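Local coordinates for protein putative cell surface hydrolase (Lactobacillus plantarum, PDB 3LP5) that is probably a cell-surface hydrolase of the alpha/beta-hydrolase superfamily whose substrate is not known, at residues Arg130-Ala135 / Tyr169-Thr174; Pro137-Ser142 / Val188-Tyr193; Ile205-Ala210 / Lys221-Leu226; Ile227-Leu232 / Gln242-Arg247. All blocks are in the same frame, centred on the assembly; numbering follows the deposited sequence.

Contact 1 of 4, residues Arg130-Ala135 / Tyr169-Thr174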
loop_
_atom_site.group_PDB
_atom_site.type_symbol
_atom_site.label_atom_id
_atom_site.label_comp_id
_atom_site.label_asym_id
_atom_site.label_seq_id
_atom_site.Cartn_x
_atom_site.Cartn_y
_atom_site.Cartn_z
ATOM N N ARG A 130 1.476 -0.555 10.605
ATOM C CA ARG A 130 0.284 -0.125 9.867
ATOM C C ARG A 130 0.451 -0.353 8.356
ATOM O O ARG A 130 1.547 -0.177 7.840
ATOM C CB ARG A 130 -0.004 1.342 10.131
ATOM C CG ARG A 130 -0.366 1.583 11.602
ATOM C CD ARG A 130 -1.020 2.974 11.848
ATOM N NE ARG A 130 0.016 3.978 11.640
ATOM C CZ ARG A 130 0.706 4.547 12.626
ATOM N NH1 ARG A 130 0.459 4.196 13.869
ATOM N NH2 ARG A 130 1.641 5.450 12.355
ATOM N N LEU A 131 -0.622 -0.822 7.718
ATOM C CA LEU A 131 -0.794 -0.978 6.255
ATOM C C LEU A 131 -1.996 -0.187 5.719
ATOM O O LEU A 131 -3.120 -0.309 6.222
ATOM C CB LEU A 131 -0.974 -2.471 5.892
ATOM C CG LEU A 131 -1.293 -2.765 4.404
ATOM C CD1 LEU A 131 -0.134 -2.318 3.443
ATOM C CD2 LEU A 131 -1.668 -4.266 4.330
ATOM N N MET A 132 -1.776 0.663 4.744
ATOM C CA MET A 132 -2.904 1.259 3.998
ATOM C C MET A 132 -2.818 0.792 2.539
ATOM O O MET A 132 -1.744 0.839 1.895
ATOM C CB MET A 132 -2.919 2.800 4.120
ATOM C CG MET A 132 -3.869 3.609 3.152
ATOM S SD MET A 132 -3.890 5.423 3.518
ATOM C CE MET A 132 -4.874 5.382 4.987
ATOM N N THR A 133 -3.957 0.367 2.013
ATOM C CA THR A 133 -4.042 0.026 0.606
ATOM C C THR A 133 -5.032 0.943 -0.083
ATOM O O THR A 133 -6.018 1.411 0.557
ATOM C CB THR A 133 -4.376 -1.476 0.366
ATOM O OG1 THR A 133 -5.714 -1.754 0.748
ATOM C CG2 THR A 133 -3.407 -2.402 1.193
ATOM N N ILE A 134 -4.757 1.240 -1.345
ATOM C CA ILE A 134 -5.624 2.168 -2.082
ATOM C C ILE A 134 -6.163 1.473 -3.302
ATOM O O ILE A 134 -5.401 1.175 -4.234
ATOM C CB ILE A 134 -4.909 3.455 -2.497
ATOM C CG1 ILE A 134 -4.345 4.187 -1.254
ATOM C CG2 ILE A 134 -5.886 4.415 -3.145
ATOM C CD1 ILE A 134 -3.145 5.048 -1.617
ATOM N N ALA A 135 -7.478 1.254 -3.336
ATOM C CA ALA A 135 -8.095 0.609 -4.512
ATOM C C ALA A 135 -7.377 -0.646 -5.005
ATOM O O ALA A 135 -7.073 -0.803 -6.204
ATOM C CB ALA A 135 -8.268 1.653 -5.661
ATOM N N TYR A 169 -5.806 -0.209 6.914
ATOM C CA TYR A 169 -6.801 0.694 6.233
ATOM C C TYR A 169 -6.905 0.387 4.743
ATOM O O TYR A 169 -5.872 0.308 4.034
ATOM C CB TYR A 169 -6.409 2.154 6.411
ATOM C CG TYR A 169 -6.237 2.532 7.857
ATOM C CD1 TYR A 169 -7.331 3.059 8.586
ATOM C CD2 TYR A 169 -5.007 2.386 8.496
ATOM C CE1 TYR A 169 -7.215 3.405 9.930
ATOM C CE2 TYR A 169 -4.867 2.751 9.863
ATOM C CZ TYR A 169 -5.977 3.254 10.546
ATOM O OH TYR A 169 -5.888 3.573 11.854
ATOM N N SER A 170 -8.123 0.133 4.278
ATOM C CA SER A 170 -8.350 -0.136 2.880
ATOM C C SER A 170 -9.281 0.966 2.310
ATOM O O SER A 170 -10.444 1.040 2.687
ATOM C CB SER A 170 -8.970 -1.521 2.694
ATOM O OG SER A 170 -9.298 -1.757 1.295
ATOM N N ILE A 171 -8.733 1.827 1.448
ATOM C CA ILE A 171 -9.515 2.862 0.728
ATOM C C ILE A 171 -10.055 2.247 -0.547
ATOM O O ILE A 171 -9.309 1.576 -1.272
ATOM C CB ILE A 171 -8.633 4.050 0.374
ATOM C CG1 ILE A 171 -8.167 4.766 1.685
ATOM C CG2 ILE A 171 -9.311 5.013 -0.668
ATOM C CD1 ILE A 171 -6.950 5.707 1.493
ATOM N N ALA A 172 -11.357 2.454 -0.796
ATOM C CA ALA A 172 -12.018 2.078 -2.045
ATOM C C ALA A 172 -12.920 3.210 -2.552
ATOM O O ALA A 172 -13.421 4.051 -1.775
ATOM C CB ALA A 172 -12.854 0.820 -1.818
ATOM N N GLY A 173 -13.095 3.258 -3.857
ATOM C CA GLY A 173 -14.161 4.082 -4.426
ATOM C C GLY A 173 -15.437 3.278 -4.591
ATOM O O GLY A 173 -15.557 2.127 -4.110
ATOM N N THR A 174 -16.414 3.848 -5.268
ATOM C CA THR A 174 -17.674 3.108 -5.474
ATOM C C THR A 174 -17.916 2.703 -6.931
ATOM O O THR A 174 -18.946 2.160 -7.255
ATOM C CB THR A 174 -18.892 3.807 -4.841
ATOM O OG1 THR A 174 -18.914 5.191 -5.237
ATOM C CG2 THR A 174 -18.830 3.683 -3.278
HETATM O O HOH W 1 -7.928 -1.063 -1.007
#

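Contact 2 of 4, residues Pro137-Ser142 / Val188-Tyr193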
loop_
_atom_site.group_PDB
_atom_site.type_symbol
_atom_site.label_atom_id
_atom_site.label_comp_id
_atom_site.label_asym_id
_atom_site.label_seq_id
_atom_site.Cartn_x
_atom_site.Cartn_y
_atom_site.Cartn_z
ATOM N N PRO A 137 -7.120 -4.393 -6.116
ATOM C CA PRO A 137 -8.060 -5.341 -6.633
ATOM C C PRO A 137 -7.895 -6.783 -6.100
ATOM O O PRO A 137 -7.382 -7.675 -6.806
ATOM C CB PRO A 137 -7.832 -5.237 -8.144
ATOM C CG PRO A 137 -6.366 -4.944 -8.282
ATOM C CD PRO A 137 -6.035 -4.086 -7.092
ATOM N N TYR A 138 -8.400 -7.033 -4.885
ATOM C CA TYR A 138 -8.213 -8.350 -4.244
ATOM C C TYR A 138 -8.795 -9.534 -5.010
ATOM O O TYR A 138 -8.342 -10.643 -4.796
ATOM C CB TYR A 138 -8.745 -8.314 -2.810
ATOM C CG TYR A 138 -7.895 -7.388 -1.920
ATOM C CD1 TYR A 138 -6.687 -7.836 -1.396
ATOM C CD2 TYR A 138 -8.303 -6.082 -1.641
ATOM C CE1 TYR A 138 -5.882 -6.996 -0.605
ATOM C CE2 TYR A 138 -7.520 -5.223 -0.776
ATOM C CZ TYR A 138 -6.295 -5.688 -0.335
ATOM O OH TYR A 138 -5.507 -4.856 0.474
ATOM N N ASN A 139 -9.812 -9.285 -5.855
ATOM C CA ASN A 139 -10.352 -10.260 -6.726
ATOM C C ASN A 139 -10.113 -9.904 -8.202
ATOM O O ASN A 139 -10.912 -10.247 -9.062
ATOM C CB ASN A 139 -11.858 -10.478 -6.473
ATOM C CG ASN A 139 -12.307 -11.838 -6.938
ATOM O OD1 ASN A 139 -11.543 -12.811 -6.846
ATOM N ND2 ASN A 139 -13.545 -11.942 -7.393
ATOM N N MET A 140 -9.016 -9.216 -8.467
ATOM C CA MET A 140 -8.584 -8.916 -9.846
ATOM C C MET A 140 -9.667 -8.114 -10.566
ATOM O O MET A 140 -10.203 -7.150 -9.978
ATOM C CB MET A 140 -8.157 -10.202 -10.588
ATOM C CG MET A 140 -6.834 -10.801 -10.098
ATOM S SD MET A 140 -5.142 -9.996 -10.371
ATOM C CE MET A 140 -5.119 -8.713 -9.220
ATOM N N GLU A 141 -10.002 -8.492 -11.798
ATOM C CA GLU A 141 -10.877 -7.674 -12.633
ATOM C C GLU A 141 -12.351 -8.174 -12.517
ATOM O O GLU A 141 -13.252 -7.582 -13.104
ATOM C CB GLU A 141 -10.422 -7.746 -14.103
ATOM C CG GLU A 141 -10.939 -9.061 -14.763
ATOM C CD GLU A 141 -10.520 -9.271 -16.240
ATOM O OE1 GLU A 141 -11.411 -9.678 -17.068
ATOM O OE2 GLU A 141 -9.305 -9.040 -16.570
ATOM N N SER A 142 -12.596 -9.270 -11.777
ATOM C CA SER A 142 -13.958 -9.743 -11.563
ATOM C C SER A 142 -14.930 -8.711 -10.960
ATOM O O SER A 142 -14.593 -8.010 -10.001
ATOM C CB SER A 142 -13.971 -11.020 -10.695
ATOM O OG SER A 142 -15.334 -11.414 -10.409
ATOM N N VAL A 188 -12.266 -4.870 -4.967
ATOM C CA VAL A 188 -11.593 -4.213 -3.817
ATOM C C VAL A 188 -12.201 -4.707 -2.512
ATOM O O VAL A 188 -11.493 -4.910 -1.552
ATOM C CB VAL A 188 -11.726 -2.697 -3.907
ATOM C CG1 VAL A 188 -10.981 -1.984 -2.726
ATOM C CG2 VAL A 188 -11.130 -2.238 -5.223
ATOM N N ASN A 189 -13.516 -4.926 -2.509
ATOM C CA ASN A 189 -14.224 -5.336 -1.313
ATOM C C ASN A 189 -13.837 -6.747 -0.801
ATOM O O ASN A 189 -14.064 -7.039 0.352
ATOM C CB ASN A 189 -15.732 -5.280 -1.572
ATOM C CG ASN A 189 -16.535 -5.312 -0.284
ATOM O OD1 ASN A 189 -16.249 -4.578 0.673
ATOM N ND2 ASN A 189 -17.522 -6.182 -0.235
ATOM N N TYR A 190 -13.229 -7.588 -1.638
ATOM C CA TYR A 190 -12.765 -8.915 -1.174
ATOM C C TYR A 190 -11.621 -8.802 -0.133
ATOM O O TYR A 190 -11.301 -9.746 0.592
ATOM C CB TYR A 190 -12.320 -9.783 -2.365
ATOM C CG TYR A 190 -13.430 -10.518 -3.082
ATOM C CD1 TYR A 190 -14.485 -9.828 -3.657
ATOM C CD2 TYR A 190 -13.343 -11.922 -3.307
ATOM C CE1 TYR A 190 -15.504 -10.537 -4.364
ATOM C CE2 TYR A 190 -14.318 -12.612 -4.011
ATOM C CZ TYR A 190 -15.395 -11.918 -4.537
ATOM O OH TYR A 190 -16.346 -12.612 -5.280
ATOM N N GLY A 191 -11.042 -7.614 -0.047
ATOM C CA GLY A 191 -10.044 -7.260 1.014
ATOM C C GLY A 191 -10.514 -7.693 2.410
ATOM O O GLY A 191 -9.711 -8.263 3.189
ATOM N N LYS A 192 -11.789 -7.464 2.734
ATOM C CA LYS A 192 -12.277 -7.760 4.079
ATOM C C LYS A 192 -12.221 -9.257 4.414
ATOM O O LYS A 192 -12.037 -9.627 5.580
ATOM C CB LYS A 192 -13.678 -7.231 4.262
ATOM C CG LYS A 192 -14.682 -8.107 3.552
ATOM C CD LYS A 192 -16.124 -7.501 3.343
ATOM C CE LYS A 192 -16.551 -6.563 4.419
ATOM N NZ LYS A 192 -18.088 -6.463 4.444
ATOM N N TYR A 193 -12.339 -10.144 3.414
ATOM C CA TYR A 193 -12.209 -11.594 3.672
ATOM C C TYR A 193 -10.799 -12.033 4.037
ATOM O O TYR A 193 -10.618 -13.025 4.752
ATOM C CB TYR A 193 -12.703 -12.449 2.461
ATOM C CG TYR A 193 -14.058 -12.037 1.968
ATOM C CD1 TYR A 193 -15.147 -12.000 2.835
ATOM C CD2 TYR A 193 -14.238 -11.632 0.647
ATOM C CE1 TYR A 193 -16.389 -11.586 2.401
ATOM C CE2 TYR A 193 -15.484 -11.242 0.194
ATOM C CZ TYR A 193 -16.551 -11.213 1.084
ATOM O OH TYR A 193 -17.798 -10.800 0.659
#

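Contact 3 of 4, residues Ile205-Ala210 / Lys221-Leu226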
loop_
_atom_site.group_PDB
_atom_site.type_symbol
_atom_site.label_atom_id
_atom_site.label_comp_id
_atom_site.label_asym_id
_atom_site.label_seq_id
_atom_site.Cartn_x
_atom_site.Cartn_y
_atom_site.Cartn_z
ATOM N N ILE A 205 -12.533 2.570 4.078
ATOM C CA ILE A 205 -12.740 4.020 3.913
ATOM C C ILE A 205 -13.141 4.217 2.478
ATOM O O ILE A 205 -12.520 3.645 1.598
ATOM C CB ILE A 205 -11.433 4.854 4.221
ATOM C CG1 ILE A 205 -10.972 4.639 5.654
ATOM C CG2 ILE A 205 -11.648 6.394 3.944
ATOM C CD1 ILE A 205 -9.512 5.019 5.969
ATOM N N THR A 206 -14.164 5.054 2.227
ATOM C CA THR A 206 -14.550 5.374 0.872
ATOM C C THR A 206 -13.981 6.712 0.428
ATOM O O THR A 206 -14.058 7.713 1.139
ATOM C CB THR A 206 -16.104 5.396 0.688
ATOM O OG1 THR A 206 -16.644 4.205 1.244
ATOM C CG2 THR A 206 -16.470 5.413 -0.769
ATOM N N VAL A 207 -13.424 6.717 -0.776
ATOM C CA VAL A 207 -13.072 7.937 -1.481
ATOM C C VAL A 207 -13.632 7.777 -2.883
ATOM O O VAL A 207 -13.217 6.869 -3.632
ATOM C CB VAL A 207 -11.513 8.141 -1.544
ATOM C CG1 VAL A 207 -11.128 9.316 -2.434
ATOM C CG2 VAL A 207 -10.987 8.361 -0.153
ATOM N N THR A 208 -14.515 8.704 -3.280
ATOM C CA THR A 208 -15.196 8.484 -4.541
ATOM C C THR A 208 -14.212 8.721 -5.664
ATOM O O THR A 208 -13.437 9.649 -5.585
ATOM C CB THR A 208 -16.478 9.326 -4.681
ATOM O OG1 THR A 208 -16.111 10.696 -4.872
ATOM C CG2 THR A 208 -17.347 9.196 -3.430
ATOM N N GLY A 209 -14.176 7.831 -6.659
ATOM C CA GLY A 209 -13.205 7.929 -7.726
ATOM C C GLY A 209 -11.885 7.223 -7.497
ATOM O O GLY A 209 -11.072 7.123 -8.431
ATOM N N ALA A 210 -11.650 6.705 -6.286
ATOM C CA ALA A 210 -10.341 6.099 -5.954
ATOM C C ALA A 210 -10.062 4.847 -6.771
ATOM O O ALA A 210 -8.900 4.478 -6.931
ATOM C CB ALA A 210 -10.159 5.813 -4.435
ATOM N N LYS A 221 -6.297 15.039 -2.907
ATOM C CA LYS A 221 -6.278 15.781 -1.622
ATOM C C LYS A 221 -6.864 14.990 -0.454
ATOM O O LYS A 221 -6.296 15.005 0.614
ATOM C CB LYS A 221 -7.001 17.132 -1.721
ATOM C CG LYS A 221 -6.220 18.152 -2.603
ATOM C CD LYS A 221 -6.624 19.632 -2.261
ATOM C CE LYS A 221 -7.933 20.081 -2.913
ATOM N NZ LYS A 221 -8.712 21.090 -2.085
ATOM N N GLN A 222 -7.994 14.331 -0.676
ATOM C CA GLN A 222 -8.638 13.464 0.328
ATOM C C GLN A 222 -7.737 12.292 0.677
ATOM O O GLN A 222 -7.598 11.969 1.848
ATOM C CB GLN A 222 -9.955 12.893 -0.204
ATOM C CG GLN A 222 -11.019 13.951 -0.334
ATOM C CD GLN A 222 -12.373 13.483 -0.936
ATOM O OE1 GLN A 222 -13.127 14.312 -1.413
ATOM N NE2 GLN A 222 -12.703 12.223 -0.838
ATOM N N ILE A 223 -7.141 11.667 -0.329
ATOM C CA ILE A 223 -6.287 10.542 -0.097
ATOM C C ILE A 223 -5.058 10.958 0.725
ATOM O O ILE A 223 -4.709 10.274 1.706
ATOM C CB ILE A 223 -5.880 9.849 -1.397
ATOM C CG1 ILE A 223 -7.123 9.162 -1.973
ATOM C CG2 ILE A 223 -4.766 8.790 -1.123
ATOM C CD1 ILE A 223 -6.894 8.502 -3.302
ATOM N N VAL A 224 -4.409 12.063 0.355
ATOM C CA VAL A 224 -3.221 12.574 1.125
ATOM C C VAL A 224 -3.678 12.932 2.544
ATOM O O VAL A 224 -2.968 12.636 3.503
ATOM C CB VAL A 224 -2.595 13.813 0.422
ATOM C CG1 VAL A 224 -1.590 14.586 1.337
ATOM C CG2 VAL A 224 -1.883 13.320 -0.841
ATOM N N SER A 225 -4.901 13.476 2.687
ATOM C CA SER A 225 -5.376 13.819 4.004
ATOM C C SER A 225 -5.486 12.506 4.868
ATOM O O SER A 225 -5.115 12.495 6.021
ATOM C CB SER A 225 -6.731 14.504 3.941
ATOM O OG SER A 225 -7.179 14.837 5.260
ATOM N N LEU A 226 -5.936 11.414 4.266
ATOM C CA LEU A 226 -6.157 10.161 4.999
ATOM C C LEU A 226 -4.860 9.482 5.329
ATOM O O LEU A 226 -4.732 8.796 6.361
ATOM C CB LEU A 226 -7.060 9.218 4.194
ATOM C CG LEU A 226 -8.502 9.735 4.003
ATOM C CD1 LEU A 226 -9.172 8.874 2.956
ATOM C CD2 LEU A 226 -9.330 9.728 5.303
HETATM O O HOH W 2 -14.887 10.788 -1.342
#

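Contact 4 of 4, residues Ile227-Leu232 / Gln242-Arg247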
loop_
_atom_site.group_PDB
_atom_site.type_symbol
_atom_site.label_atom_id
_atom_site.label_comp_id
_atom_site.label_asym_id
_atom_site.label_seq_id
_atom_site.Cartn_x
_atom_site.Cartn_y
_atom_site.Cartn_z
ATOM N N ILE A 227 -3.912 9.583 4.404
ATOM C CA ILE A 227 -2.618 8.966 4.625
ATOM C C ILE A 227 -2.018 9.655 5.836
ATOM O O ILE A 227 -1.579 8.979 6.800
ATOM C CB ILE A 227 -1.648 9.088 3.424
ATOM C CG1 ILE A 227 -2.068 8.199 2.257
ATOM C CG2 ILE A 227 -0.198 8.852 3.855
ATOM C CD1 ILE A 227 -1.363 8.580 0.925
ATOM N N ARG A 228 -2.059 10.975 5.826
ATOM C CA ARG A 228 -1.572 11.745 7.018
ATOM C C ARG A 228 -2.272 11.384 8.356
ATOM O O ARG A 228 -1.617 11.114 9.359
ATOM C CB ARG A 228 -1.655 13.224 6.750
ATOM C CG ARG A 228 -0.622 13.670 5.740
ATOM C CD ARG A 228 -0.788 15.165 5.431
ATOM N NE ARG A 228 -0.603 15.963 6.652
ATOM C CZ ARG A 228 -1.143 17.152 6.866
ATOM N NH1 ARG A 228 -1.891 17.735 5.940
ATOM N NH2 ARG A 228 -0.870 17.800 7.994
ATOM N N GLN A 229 -3.600 11.376 8.375
ATOM C CA GLN A 229 -4.363 11.062 9.554
ATOM C C GLN A 229 -4.208 9.605 10.047
ATOM O O GLN A 229 -4.105 9.384 11.236
ATOM C CB GLN A 229 -5.841 11.367 9.314
ATOM C CG GLN A 229 -6.766 10.947 10.469
ATOM C CD GLN A 229 -8.060 11.690 10.446
ATOM O OE1 GLN A 229 -8.178 12.739 9.786
ATOM N NE2 GLN A 229 -9.040 11.182 11.152
ATOM N N TYR A 230 -4.237 8.626 9.150
ATOM C CA TYR A 230 -4.328 7.215 9.585
ATOM C C TYR A 230 -3.019 6.476 9.382
ATOM O O TYR A 230 -2.662 5.673 10.213
ATOM C CB TYR A 230 -5.468 6.471 8.842
ATOM C CG TYR A 230 -6.851 6.952 9.275
ATOM C CD1 TYR A 230 -7.382 6.611 10.539
ATOM C CD2 TYR A 230 -7.613 7.768 8.446
ATOM C CE1 TYR A 230 -8.635 7.085 10.928
ATOM C CE2 TYR A 230 -8.859 8.252 8.831
ATOM C CZ TYR A 230 -9.370 7.893 10.056
ATOM O OH TYR A 230 -10.614 8.359 10.409
ATOM N N LEU A 231 -2.299 6.728 8.301
ATOM C CA LEU A 231 -1.043 5.956 8.081
ATOM C C LEU A 231 0.082 6.570 8.884
ATOM O O LEU A 231 0.835 5.846 9.568
ATOM C CB LEU A 231 -0.626 5.844 6.601
ATOM C CG LEU A 231 0.551 4.852 6.387
ATOM C CD1 LEU A 231 0.233 3.404 6.827
ATOM C CD2 LEU A 231 1.070 4.857 4.989
ATOM N N LEU A 232 0.204 7.893 8.800
ATOM C CA LEU A 232 1.254 8.625 9.518
ATOM C C LEU A 232 0.838 8.994 10.940
ATOM O O LEU A 232 1.671 9.404 11.724
ATOM C CB LEU A 232 1.655 9.899 8.758
ATOM C CG LEU A 232 2.171 9.634 7.336
ATOM C CD1 LEU A 232 2.563 10.947 6.581
ATOM C CD2 LEU A 232 3.328 8.665 7.303
ATOM N N GLN A 242 -12.597 15.066 11.841
ATOM C CA GLN A 242 -14.004 14.640 11.977
ATOM C C GLN A 242 -14.599 14.216 10.637
ATOM O O GLN A 242 -15.258 13.197 10.565
ATOM C CB GLN A 242 -14.840 15.722 12.687
ATOM C CG GLN A 242 -14.385 15.805 14.154
ATOM C CD GLN A 242 -14.932 17.003 14.956
ATOM O OE1 GLN A 242 -15.211 18.077 14.419
ATOM N NE2 GLN A 242 -15.064 16.803 16.258
ATOM N N LYS A 243 -14.301 14.985 9.585
ATOM C CA LYS A 243 -14.754 14.724 8.252
ATOM C C LYS A 243 -14.130 13.420 7.701
ATOM O O LYS A 243 -14.825 12.648 7.022
ATOM C CB LYS A 243 -14.408 15.933 7.354
ATOM C CG LYS A 243 -14.702 15.789 5.837
ATOM C CD LYS A 243 -14.764 17.179 5.132
ATOM C CE LYS A 243 -13.378 17.800 4.777
ATOM N NZ LYS A 243 -13.392 18.562 3.452
ATOM N N ASN A 244 -12.842 13.193 7.942
ATOM C CA ASN A 244 -12.185 11.944 7.469
ATOM C C ASN A 244 -12.785 10.743 8.189
ATOM O O ASN A 244 -13.069 9.697 7.550
ATOM C CB ASN A 244 -10.666 11.987 7.671
ATOM C CG ASN A 244 -9.939 12.791 6.583
ATOM O OD1 ASN A 244 -10.489 13.073 5.539
ATOM N ND2 ASN A 244 -8.686 13.139 6.840
ATOM N N ALA A 245 -13.030 10.917 9.498
ATOM C CA ALA A 245 -13.718 9.917 10.348
ATOM C C ALA A 245 -15.043 9.467 9.730
ATOM O O ALA A 245 -15.393 8.291 9.785
ATOM C CB ALA A 245 -13.964 10.458 11.802
ATOM N N GLN A 246 -15.735 10.383 9.068
ATOM C CA GLN A 246 -17.025 10.061 8.514
ATOM C C GLN A 246 -16.926 9.368 7.169
ATOM O O GLN A 246 -17.957 8.864 6.681
ATOM C CB GLN A 246 -17.890 11.302 8.370
ATOM C CG GLN A 246 -18.326 11.941 9.678
ATOM C CD GLN A 246 -19.016 13.266 9.382
ATOM O OE1 GLN A 246 -18.543 14.052 8.546
ATOM N NE2 GLN A 246 -20.163 13.500 10.027
ATOM N N ARG A 247 -15.720 9.321 6.593
ATOM C CA ARG A 247 -15.435 8.478 5.417
ATOM C C ARG A 247 -15.278 6.963 5.730
ATOM O O ARG A 247 -15.380 6.115 4.821
ATOM C CB ARG A 247 -14.166 8.950 4.720
ATOM C CG ARG A 247 -14.240 10.375 4.204
ATOM C CD ARG A 247 -12.913 10.766 3.516
ATOM N NE ARG A 247 -12.736 12.230 3.495
ATOM C CZ ARG A 247 -13.439 13.071 2.736
ATOM N NH1 ARG A 247 -14.403 12.644 1.911
ATOM N NH2 ARG A 247 -13.197 14.366 2.817
#

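Contact 1 of 4, residues Arg130-Ala135 / Tyr169-Thr174
Met132, Tyr169 and Ile171 form the apolar centre where strand 127-134 runs parallel to strand 167-172 in the sheet of this alpha/beta-hydrolase fold. The two strands belong to a beta-alpha-beta unit whose connection includes helix 150-157. From Met132 the chain first reaches out straight, CG anti to the backbone N (chi1 168°), then bends at chi3 (-75°), which carries CE to Tyr169 CB at 3.8 Å while SD meets Ile171 CD1 at 3.7 Å. The thioether thus spans two residues of the neighbouring strand, Tyr169 and Ile171, that lie on the same face of the sheet. Ile134 lies alongside Ile171, both pointing the same way, with Ile134 CG1 4.1 Å from Ile171 CD1. Helix 217-231 covers this face: Met132 packs on Ile227 and Ile171 on Leu226. Replacing Met132 by an alanine would probably open a gap beside Tyr169 CB and Ile171 CD1 and leave both less firmly packed. Toward the start of the segment, Arg130 CD approaches the edge of the Tyr169 ring, and Arg130 NE is hydrogen-bonded to Leu231 O.

Four backbone hydrogen bonds tie the strands in a regular ladder, from Tyr169 N to Leu131 O (2.8 Å) through Thr133 and Ile171 to Ala135 N, which donates to Ile171 O. The polar edge lies on the opposite face of the sheet. There Thr133 OG1, hydrogen-bonded to Tyr138 OH, stands 3.6 Å from Ser170 OG. A water joins the pair, 2.9 Å from Thr133 OG1 and 2.8 Å from Ser170 OG, and donates to Ile171 O.

Contact 2 of 4, residues Pro137-Ser142 / Val188-Tyr193
Tyr138 and Asn139, side by side in a type I turn, hold the segment 188-193 mainly by ring contacts. Two of these are CH-pi. Gly191 CA sits over one face of the Tyr138 ring, 3.7 Å from its centroid and displaced toward the rim. A beta carbon on Gly191 would lie only 2.9 Å from Tyr138 CE2, a clash, so the close approach relies on glycine. In the second, Asn139 CB stands almost squarely above the Tyr190 ring, 3.8 Å from the centroid.

The same Asn139 adds a flat stack. Its amide lies 11° from parallel to the Tyr190 ring, with ND2 3.4 Å from Tyr190 CZ. With CG anti to the backbone N (chi1 -156°), the amide extends over the hydroxyl end of the ring, near CE2 and CZ. Bonds to other residues hold this group in place: Asn139 OD1 pairs with Thr149 OG1 and ND2 with Ala147 O, which probably fixes the rotation of the stacked amide. Phe152 meets the Tyr190 ring edge-to-face.

Purely apolar touching is limited to the stems of the two tyrosines, where Tyr138 CB comes 3.9 Å from Tyr190 CB. A backbone carbonyl also takes part: Val188 O lies at the edge of the Tyr138 ring, 3.4 Å from CD2, and accepts Gly191 N in the turn from Val188 to Gly191.

The loop after strand 127-134 here meets the turn leading into helix 191-195, on the C-terminal side of the sheet where alpha/beta hydrolases carry their catalytic residues, consistent with the nearby sequence resembling a nucleophile elbow.

Contact 3 of 4, residues Ile205-Ala210 / Lys221-Leu226
Leu226 sets one methyl against two side chains of the segment 205-210: its CD1 lies 3.6 Å from Ile205 CG2 and equally 3.6 Å from Val207 CG2. In both pairs the side chains run past one another in opposite directions, and the methyl groups of the helix pack against those of the strand end and the following turn. Ile205 reaches this position with CG2 anti to the backbone N. Val207 is shared among three residues of helix 217-231. While its CG2 faces Leu226, its other branch, CG1, meets Ile223 CG1 at 4.0 Å, the two side chains crossing at about a right angle, and also lies 3.7 Å from Gln222 NE2. The end of Ile223 carries on to Ala210 CB, on the last residue of the type II turn that opens at Val207.

Gln222, extended beyond CG, lies antiparallel to Val207 and closes the polar rim. A water accepts from Gln222 NE2 at 2.7 Å and from Thr208 N at 2.9 Å, linking helix and turn.

The chemistry is therefore that of hydrocarbon surfaces, with one water bridge at the margin; adhesion between helix 217-231 and the end of strand 201-206 with the turn that follows probably rests mainly on burial of these methyls.

Contact 4 of 4, residues Ile227-Leu232 / Gln242-Arg247
Gln229 and Asn244 make the hydrogen bond that joins the two helical segments. Asn244 ND2 donates to Gln229 OE1 at 3.0 Å (N-H...O 155°), and OE1 lies near the plane of the asparagine amide. On the acceptor side, however, the donor stands well above the carbonyl plane of Gln229, and the two amides are turned 47° from each other. Gln229 reaches over with CG anti to its backbone N (chi1 175°) and the rest of the chain extended. Asn244 is fixed at both ends of its amide: ND2 gives a further bond to Ser225 OG, while Arg247 NE donates in a nearly straight line to a lone pair of OD1 at 3.2 Å. This buried amide thus binds three side chains at once, and an alanine in place of Asn244 would probably leave Gln229 OE1, Ser225 OG and Arg247 NE each without a mate.

Two further close approaches flank the bond. Gln229 OE1 lies 3.4 Å from Asn244 CB, and Tyr230 OH touches Ala245 CA at 3.5 Å. Within its own helix, Gln229 CG lies over one face of the Tyr230 ring, toward its rim and 3.7 Å above its plane.

Backbone bonds shape segment 227-232: Ile227 O accepts from Leu231 N and also from Leu232 N, the second bond making the wider pi-type turn. The Tyr230 ring meets that of Tyr169 of strand 167-172, and beyond helix 238-245 the chain bonds back to the edge strand 201-206 through Arg247 and Thr206.

How the contacts relate
Contact 1 lies at the hub: its centre is 9 Å from contact 3, 11 Å from contact 2 and 12 Å from contact 4. Contact 3 extends its sheet, with Ala172 N bonded to Ile205 O (2.9 Å) and Ala172 O to Val207 N (2.8 Å). Contacts 3 and 4 share helix 217-231, which packs against one sheet face; contact 2, its nearest atoms about 12 Å from contact 4, lies toward the other, linked to contact 1 by the Thr133 OG1 to Tyr138 OH bond (3.1 Å), near what may be a nucleophile elbow. The sodium site at Gly28, Thr31 and Lys33 uses none of these segments, though Leu232 packs on Thr31.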